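Local coordinates for protein tapirin (Caldicellulosiruptor kristjanssonii, PDB 6N2B) that probably binds cellulose at the cell surface through a calcium-containing beta-helical C-terminal domain, at residues 431-437 with 461-465; 486-492 with 517-523. All coordinates share one frame; numbering follows the deposited sequence.

Contact 1. Residues 431-437 with 461-465. With CA (calcium ion), chain C.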
ATOM      1  N   VAL A 431      23.875  12.829 -22.962  1.00 25.03           N
ATOM      2  CA  VAL A 431      24.782  11.911 -22.274  1.00 35.10           C
ATOM      3  C   VAL A 431      24.038  10.645 -21.865  1.00 27.15           C
ATOM      4  O   VAL A 431      22.985  10.705 -21.226  1.00 28.97           O
ATOM      5  CB  VAL A 431      25.392  12.593 -21.040  1.00 37.51           C
ATOM      6  CG1 VAL A 431      26.552  11.779 -20.518  1.00 33.81           C
ATOM      7  CG2 VAL A 431      25.822  14.013 -21.374  1.00 42.19           C
ATOM      8  N   GLY A 432      24.595   9.485 -22.200  1.00 30.79           N
ATOM      9  CA  GLY A 432      23.888   8.280 -21.787  1.00 33.35           C
ATOM     10  C   GLY A 432      22.648   8.046 -22.637  1.00 41.36           C
ATOM     11  O   GLY A 432      22.579   8.449 -23.802  1.00 41.07           O
ATOM     12  N   ALA A 433      21.651   7.383 -22.047  1.00 33.76           N
ATOM     13  CA  ALA A 433      20.406   7.128 -22.772  1.00 35.54           C
ATOM     14  C   ALA A 433      19.734   8.445 -23.145  1.00 33.99           C
ATOM     15  O   ALA A 433      19.496   9.296 -22.283  1.00 30.31           O
ATOM     16  CB  ALA A 433      19.454   6.265 -21.939  1.00 20.88           C
ATOM     17  N   THR A 434      19.417   8.612 -24.437  1.00 30.71           N
ATOM     18  CA  THR A 434      18.949   9.913 -24.909  1.00 34.29           C
ATOM     19  C   THR A 434      17.507  10.200 -24.502  1.00 28.89           C
ATOM     20  O   THR A 434      17.067  11.349 -24.614  1.00 34.37           O
ATOM     21  CB  THR A 434      19.139  10.034 -26.440  1.00 36.58           C
ATOM     22  OG1 THR A 434      18.227   9.185 -27.140  1.00 30.32           O
ATOM     23  CG2 THR A 434      20.566   9.642 -26.844  1.00 39.60           C
ATOM     24  N   THR A 435      16.784   9.199 -23.999  1.00 35.41           N
ATOM     25  CA  THR A 435      15.446   9.390 -23.440  1.00 29.23           C
ATOM     26  C   THR A 435      15.474   9.864 -21.991  1.00 26.51           C
ATOM     27  O   THR A 435      14.551  10.567 -21.560  1.00 27.65           O
ATOM     28  CB  THR A 435      14.666   8.081 -23.521  1.00 26.83           C
ATOM     29  OG1 THR A 435      14.544   7.699 -24.894  1.00 36.91           O
ATOM     30  CG2 THR A 435      13.276   8.219 -22.891  1.00 40.50           C
ATOM     31  N   LEU A 436      16.508   9.499 -21.229  1.00 26.23           N
ATOM     32  CA  LEU A 436      16.555   9.747 -19.794  1.00 24.71           C
ATOM     33  C   LEU A 436      17.375  10.985 -19.454  1.00 22.83           C
ATOM     34  O   LEU A 436      18.234  11.428 -20.215  1.00 27.84           O
ATOM     35  CB  LEU A 436      17.146   8.551 -19.049  1.00 16.73           C
ATOM     36  CG  LEU A 436      16.625   7.147 -19.319  1.00 19.36           C
ATOM     37  CD1 LEU A 436      17.407   6.133 -18.471  1.00 16.06           C
ATOM     38  CD2 LEU A 436      15.144   7.075 -19.022  1.00 19.42           C
ATOM     39  N   GLY A 437      17.082  11.548 -18.288  1.00 21.90           N
ATOM     40  CA  GLY A 437      17.981  12.476 -17.646  1.00 24.76           C
ATOM     41  C   GLY A 437      18.289  11.988 -16.244  1.00 18.52           C
ATOM     42  O   GLY A 437      17.591  11.142 -15.694  1.00 28.60           O
ATOM     43  N   GLU A 461      18.200   1.280 -21.064  1.00 25.70           N
ATOM     44  CA  GLU A 461      18.433   2.707 -20.881  1.00 21.52           C
ATOM     45  C   GLU A 461      19.115   3.003 -19.554  1.00 20.68           C
ATOM     46  O   GLU A 461      20.029   3.834 -19.487  1.00 18.33           O
ATOM     47  CB  GLU A 461      17.111   3.441 -20.976  1.00 20.94           C
ATOM     48  CG  GLU A 461      16.506   3.320 -22.339  1.00 29.30           C
ATOM     49  CD  GLU A 461      15.090   3.808 -22.359  1.00 35.90           C
ATOM     50  OE1 GLU A 461      14.480   3.847 -21.257  1.00 26.18           O
ATOM     51  OE2 GLU A 461      14.602   4.150 -23.465  1.00 38.58           O
ATOM     52  N   LEU A 462      18.692   2.313 -18.496  1.00 22.15           N
ATOM     53  CA  LEU A 462      19.230   2.535 -17.158  1.00 18.28           C
ATOM     54  C   LEU A 462      20.720   2.207 -17.080  1.00 17.94           C
ATOM     55  O   LEU A 462      21.497   2.959 -16.480  1.00 15.76           O
ATOM     56  CB  LEU A 462      18.438   1.690 -16.168  1.00 16.32           C
ATOM     57  CG  LEU A 462      18.441   1.962 -14.683  1.00 15.77           C
ATOM     58  CD1 LEU A 462      18.067   3.404 -14.410  1.00 13.58           C
ATOM     59  CD2 LEU A 462      17.448   1.009 -14.047  1.00 15.28           C
ATOM     60  N   ILE A 463      21.132   1.078 -17.659  1.00 19.06           N
ATOM     61  CA  ILE A 463      22.552   0.732 -17.708  1.00 20.58           C
ATOM     62  C   ILE A 463      23.339   1.804 -18.469  1.00 26.29           C
ATOM     63  O   ILE A 463      24.406   2.252 -18.023  1.00 24.29           O
ATOM     64  CB  ILE A 463      22.742  -0.662 -18.339  1.00 22.04           C
ATOM     65  CG1 ILE A 463      22.113  -1.746 -17.468  1.00 18.38           C
ATOM     66  CG2 ILE A 463      24.197  -0.964 -18.557  1.00 16.98           C
ATOM     67  CD1 ILE A 463      21.793  -2.987 -18.242  1.00 18.13           C
ATOM     68  N   THR A 464      22.819   2.238 -19.623  1.00 15.12           N
ATOM     69  CA  THR A 464      23.477   3.305 -20.369  1.00 19.42           C
ATOM     70  C   THR A 464      23.583   4.578 -19.532  1.00 19.29           C
ATOM     71  O   THR A 464      24.682   5.115 -19.333  1.00 20.59           O
ATOM     72  CB  THR A 464      22.730   3.583 -21.679  1.00 24.25           C
ATOM     73  OG1 THR A 464      22.723   2.405 -22.497  1.00 29.43           O
ATOM     74  CG2 THR A 464      23.400   4.708 -22.450  1.00 17.42           C
ATOM     75  N   GLU A 465      22.451   5.071 -19.025  1.00 16.86           N
ATOM     76  CA  GLU A 465      22.443   6.357 -18.338  1.00 17.90           C
ATOM     77  C   GLU A 465      23.323   6.337 -17.094  1.00 21.09           C
ATOM     78  O   GLU A 465      24.155   7.231 -16.901  1.00 26.34           O
ATOM     79  CB  GLU A 465      21.018   6.754 -17.971  1.00 17.17           C
ATOM     80  CG  GLU A 465      20.937   8.095 -17.273  1.00 17.80           C
ATOM     81  CD  GLU A 465      20.933   9.234 -18.272  1.00 25.42           C
ATOM     82  OE1 GLU A 465      20.850   8.914 -19.481  1.00 26.12           O
ATOM     83  OE2 GLU A 465      21.003  10.423 -17.860  1.00 19.25           O
TER
HETATM   84 CA    CA C 601      20.818  11.049 -20.747  1.00 51.62          CA
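Glu461, in helix 459-470, packs on Leu436 and Ala433 of a calcium-binding loop near one end of the beta-helix domain. Its CB lies 3.7 Å from Leu436 CD1 and 3.8 Å from Ala433 CB, so this part of the helix is met by two apolar groups of 431-437. The rest of the Glu461 chain runs out extended, at about a right angle to Leu436, and its carboxylate passes near Thr435. Leu462 turns its side chain away from the loop, to pack on Val451. Thr464 then meets the peptide between Gly432 and Ala433 with its methyl CG2, while OG1, beside its own backbone N, is hydrogen-bonded to Ser460 O. Glu465 joins helix to metal. A bend at chi2 (83°) swings its carboxylate back toward the loop, with CB resting against Leu436 CD1. OE2 is hydrogen-bonded to Ser438 OG, which helps fix the rotation of the carboxylate, while OE1 binds calcium at 2.5 Å. Asp429 completes the site with its backbone O and OD1, and the loop adds three backbone carbonyls: Val431 O is 2.2 Å from calcium, with Ala433 O and Leu436 O each at 2.7 Å.

Contact 2. Residues 486-492 with 517-523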
ATOM      1  N   ASN A 486       5.555   3.918 -17.905  1.00 31.26           N
ATOM      2  CA  ASN A 486       5.797   2.706 -17.147  1.00 24.99           C
ATOM      3  C   ASN A 486       7.290   2.470 -16.978  1.00 20.56           C
ATOM      4  O   ASN A 486       8.134   3.139 -17.579  1.00 24.33           O
ATOM      5  CB  ASN A 486       5.144   1.512 -17.835  1.00 31.25           C
ATOM      6  CG  ASN A 486       3.713   1.782 -18.208  1.00 31.36           C
ATOM      7  OD1 ASN A 486       3.012   2.522 -17.515  1.00 40.67           O
ATOM      8  ND2 ASN A 486       3.265   1.194 -19.311  1.00 32.79           N
ATOM      9  N   ILE A 487       7.607   1.503 -16.135  1.00 16.68           N
ATOM     10  CA  ILE A 487       8.963   1.018 -15.943  1.00 18.85           C
ATOM     11  C   ILE A 487       8.976  -0.442 -16.364  1.00 20.03           C
ATOM     12  O   ILE A 487       8.103  -1.215 -15.951  1.00 19.08           O
ATOM     13  CB  ILE A 487       9.411   1.199 -14.484  1.00 18.02           C
ATOM     14  CG1 ILE A 487       9.603   2.690 -14.194  1.00 19.28           C
ATOM     15  CG2 ILE A 487      10.653   0.390 -14.191  1.00 12.25           C
ATOM     16  CD1 ILE A 487       9.927   2.990 -12.762  1.00 13.96           C
ATOM     17  N   THR A 488       9.931  -0.811 -17.220  1.00 16.79           N
ATOM     18  CA  THR A 488       9.965  -2.156 -17.782  1.00 18.86           C
ATOM     19  C   THR A 488      11.373  -2.712 -17.693  1.00 21.35           C
ATOM     20  O   THR A 488      12.301  -2.140 -18.265  1.00 25.79           O
ATOM     21  CB  THR A 488       9.506  -2.183 -19.238  1.00 22.59           C
ATOM     22  OG1 THR A 488       8.138  -1.764 -19.324  1.00 37.06           O
ATOM     23  CG2 THR A 488       9.616  -3.591 -19.761  1.00 27.16           C
ATOM     24  N   PHE A 489      11.526  -3.837 -17.013  1.00 16.91           N
ATOM     25  CA  PHE A 489      12.795  -4.530 -16.933  1.00 19.94           C
ATOM     26  C   PHE A 489      12.642  -5.808 -17.757  1.00 25.36           C
ATOM     27  O   PHE A 489      12.150  -6.827 -17.270  1.00 24.56           O
ATOM     28  CB  PHE A 489      13.154  -4.787 -15.490  1.00 21.72           C
ATOM     29  CG  PHE A 489      13.367  -3.526 -14.688  1.00 24.04           C
ATOM     30  CD1 PHE A 489      14.080  -2.458 -15.222  1.00 24.97           C
ATOM     31  CD2 PHE A 489      12.844  -3.398 -13.407  1.00 25.43           C
ATOM     32  CE1 PHE A 489      14.274  -1.291 -14.485  1.00 23.76           C
ATOM     33  CE2 PHE A 489      13.043  -2.245 -12.661  1.00 24.59           C
ATOM     34  CZ  PHE A 489      13.757  -1.193 -13.196  1.00 26.84           C
ATOM     35  N   SER A 490      13.055  -5.728 -19.027  1.00 26.79           N
ATOM     36  CA  SER A 490      12.885  -6.818 -19.987  1.00 28.85           C
ATOM     37  C   SER A 490      13.894  -7.936 -19.808  1.00 28.10           C
ATOM     38  O   SER A 490      13.654  -9.058 -20.275  1.00 25.59           O
ATOM     39  CB  SER A 490      13.008  -6.292 -21.423  1.00 27.41           C
ATOM     40  OG  SER A 490      11.729  -5.982 -21.948  1.00 44.80           O
ATOM     41  N   ASN A 491      15.001  -7.642 -19.163  1.00 21.93           N
ATOM     42  CA  ASN A 491      16.133  -8.522 -19.001  1.00 20.05           C
ATOM     43  C   ASN A 491      16.806  -8.192 -17.672  1.00 23.06           C
ATOM     44  O   ASN A 491      17.990  -7.833 -17.640  1.00 19.03           O
ATOM     45  CB  ASN A 491      17.086  -8.348 -20.181  1.00 19.70           C
ATOM     46  CG  ASN A 491      17.765  -9.635 -20.559  1.00 27.21           C
ATOM     47  OD1 ASN A 491      17.467 -10.691 -19.994  1.00 36.86           O
ATOM     48  ND2 ASN A 491      18.690  -9.566 -21.514  1.00 29.49           N
ATOM     49  N   PRO A 492      16.085  -8.299 -16.555  1.00 27.84           N
ATOM     50  CA  PRO A 492      16.625  -7.781 -15.284  1.00 23.21           C
ATOM     51  C   PRO A 492      17.994  -8.330 -14.883  1.00 24.06           C
ATOM     52  O   PRO A 492      18.716  -7.637 -14.155  1.00 26.87           O
ATOM     53  CB  PRO A 492      15.547  -8.170 -14.260  1.00 23.06           C
ATOM     54  CG  PRO A 492      14.710  -9.210 -14.932  1.00 22.74           C
ATOM     55  CD  PRO A 492      14.746  -8.891 -16.388  1.00 23.26           C
ATOM     56  N   THR A 517      -1.655   6.309 -15.464  1.00 34.26           N
ATOM     57  CA  THR A 517      -1.552   4.885 -15.213  1.00 29.72           C
ATOM     58  C   THR A 517      -0.076   4.512 -15.128  1.00 32.80           C
ATOM     59  O   THR A 517       0.777   5.152 -15.750  1.00 48.95           O
ATOM     60  CB  THR A 517      -2.275   4.111 -16.319  1.00 41.77           C
ATOM     61  OG1 THR A 517      -2.692   2.832 -15.823  1.00 53.61           O
ATOM     62  CG2 THR A 517      -1.374   3.944 -17.556  1.00 47.03           C
ATOM     63  N   PHE A 518       0.239   3.498 -14.325  1.00 41.39           N
ATOM     64  CA  PHE A 518       1.630   3.094 -14.146  1.00 31.80           C
ATOM     65  C   PHE A 518       1.737   1.592 -13.920  1.00 32.17           C
ATOM     66  O   PHE A 518       1.108   1.055 -13.001  1.00 30.45           O
ATOM     67  CB  PHE A 518       2.289   3.826 -12.971  1.00 21.73           C
ATOM     68  CG  PHE A 518       3.639   3.297 -12.655  1.00 27.14           C
ATOM     69  CD1 PHE A 518       4.696   3.513 -13.522  1.00 34.78           C
ATOM     70  CD2 PHE A 518       3.849   2.523 -11.542  1.00 25.39           C
ATOM     71  CE1 PHE A 518       5.947   2.993 -13.255  1.00 32.85           C
ATOM     72  CE2 PHE A 518       5.088   2.011 -11.268  1.00 23.87           C
ATOM     73  CZ  PHE A 518       6.140   2.236 -12.124  1.00 28.03           C
ATOM     74  N   ASN A 519       2.560   0.926 -14.736  1.00 31.29           N
ATOM     75  CA  ASN A 519       2.832  -0.502 -14.615  1.00 25.74           C
ATOM     76  C   ASN A 519       4.323  -0.732 -14.439  1.00 33.08           C
ATOM     77  O   ASN A 519       5.126  -0.181 -15.199  1.00 38.26           O
ATOM     78  CB  ASN A 519       2.367  -1.269 -15.853  1.00 25.50           C
ATOM     79  CG  ASN A 519       0.862  -1.427 -15.915  1.00 40.47           C
ATOM     80  OD1 ASN A 519       0.312  -2.491 -15.562  1.00 33.86           O
ATOM     81  ND2 ASN A 519       0.175  -0.372 -16.373  1.00 31.09           N
ATOM     82  N   ILE A 520       4.694  -1.546 -13.455  1.00 31.02           N
ATOM     83  CA  ILE A 520       6.018  -2.153 -13.425  1.00 24.80           C
ATOM     84  C   ILE A 520       5.902  -3.499 -14.108  1.00 24.86           C
ATOM     85  O   ILE A 520       5.006  -4.288 -13.784  1.00 33.95           O
ATOM     86  CB  ILE A 520       6.542  -2.318 -11.988  1.00 25.25           C
ATOM     87  CG1 ILE A 520       6.047  -1.184 -11.121  1.00 25.27           C
ATOM     88  CG2 ILE A 520       8.078  -2.376 -11.948  1.00 13.62           C
ATOM     89  CD1 ILE A 520       6.504  -1.288  -9.726  1.00 31.47           C
ATOM     90  N   ASN A 521       6.781  -3.757 -15.064  1.00 23.31           N
ATOM     91  CA  ASN A 521       6.831  -5.039 -15.746  1.00 23.64           C
ATOM     92  C   ASN A 521       8.246  -5.568 -15.671  1.00 22.79           C
ATOM     93  O   ASN A 521       9.203  -4.804 -15.791  1.00 26.65           O
ATOM     94  CB  ASN A 521       6.406  -4.921 -17.194  1.00 27.91           C
ATOM     95  CG  ASN A 521       4.962  -4.505 -17.333  1.00 42.17           C
ATOM     96  OD1 ASN A 521       4.062  -5.162 -16.801  1.00 42.11           O
ATOM     97  ND2 ASN A 521       4.725  -3.404 -18.052  1.00 52.15           N
ATOM     98  N   ILE A 522       8.380  -6.875 -15.465  1.00 26.44           N
ATOM     99  CA  ILE A 522       9.694  -7.487 -15.366  1.00 25.78           C
ATOM    100  C   ILE A 522       9.542  -8.948 -15.737  1.00 30.89           C
ATOM    101  O   ILE A 522       8.509  -9.567 -15.466  1.00 32.55           O
ATOM    102  CB  ILE A 522      10.290  -7.294 -13.950  1.00 20.47           C
ATOM    103  CG1 ILE A 522      11.627  -8.011 -13.819  1.00 22.54           C
ATOM    104  CG2 ILE A 522       9.339  -7.796 -12.929  1.00 18.10           C
ATOM    105  CD1 ILE A 522      12.349  -7.717 -12.519  1.00 26.08           C
ATOM    106  N   SER A 523      10.573  -9.496 -16.371  1.00 32.18           N
ATOM    107  CA  SER A 523      10.562 -10.849 -16.908  1.00 31.00           C
ATOM    108  C   SER A 523      11.479 -11.732 -16.075  1.00 34.28           C
ATOM    109  O   SER A 523      12.695 -11.511 -16.046  1.00 34.65           O
ATOM    110  CB  SER A 523      11.012 -10.845 -18.365  1.00 28.82           C
ATOM    111  OG  SER A 523      10.541  -9.669 -18.999  1.00 32.68           O
TER
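Phe489 N donates to Asn521 O at 2.8 Å with an N-H...O angle of 174°, the shortest and straightest bond between these two parallel strands. It belongs to a regular parallel pattern in which Ile487 and Phe489 each use both N and O, reaching the residues on either side of their partners Ile520 and Ile522: Asn521 N gives to Ile487 O (3.0 Å), Ile487 N gives to Asn519 O, and Ser523 N gives to Phe489 O. The axes of 487-489 and 520-522 approach to 4.6 Å and run nearly parallel. At the start of the pairing a side chain carries the pattern on. Asn486 OD1 accepts from Asn519 N at 3.2 Å, but the donor sits above the amide plane, 64° out of it, rather than on a lone pair; chi1 of -49° brings CG back beside the backbone N and lays the amide across toward the other strand.

Beyond the backbone, Ile487, Phe489, Ile520 and Ile522 share one face. Ile487 brings CG1 in plane to the edge of the Phe518 ring, 3.8 Å from CE1. Further on, Ile522 sends CG1 anti to its backbone N, alongside Phe489 CB and against the Pro492 ring, where CG is 3.5 Å away. The other face carries Thr488 and Asn521, which pass each other obliquely, Thr488 OG1 4.0 Å from Asn521 ND2.

Strand 457-458 continues this short parallel sheet beyond 487-489, bonding to Asn486 and Thr488 through Ile457. The apolar face packs inside the beta-helix: Leu505 of strand 504-508 touches Phe489, Pro492 and Ile522, Ile511 of strand 510-513 meets Ile487, and Ile527 of strand 526-531 lies against both Phe489 and Ile522.

Overall arrangement
Contact 1 closes in the sequence before contact 2 opens, and their centres are about 16 Å apart on the same side of the chain's centre. They meet directly where Leu462 CD2, on the side of the helix turned from the calcium loop, packs 3.9 Å from Phe489 CE1. Strand 457-458 also relates them, pairing with 487-489 and leading straight into helix 459-470. Contact 2 supplies no calcium ligand; the side chain of Ile487 is about 9 Å from that of Leu436, and that of Phe489 about 11 Å from that of Glu465. Calcium joins loop and helix near one end of the domain, while contact 2 forms part of the beta-helix wall beside them.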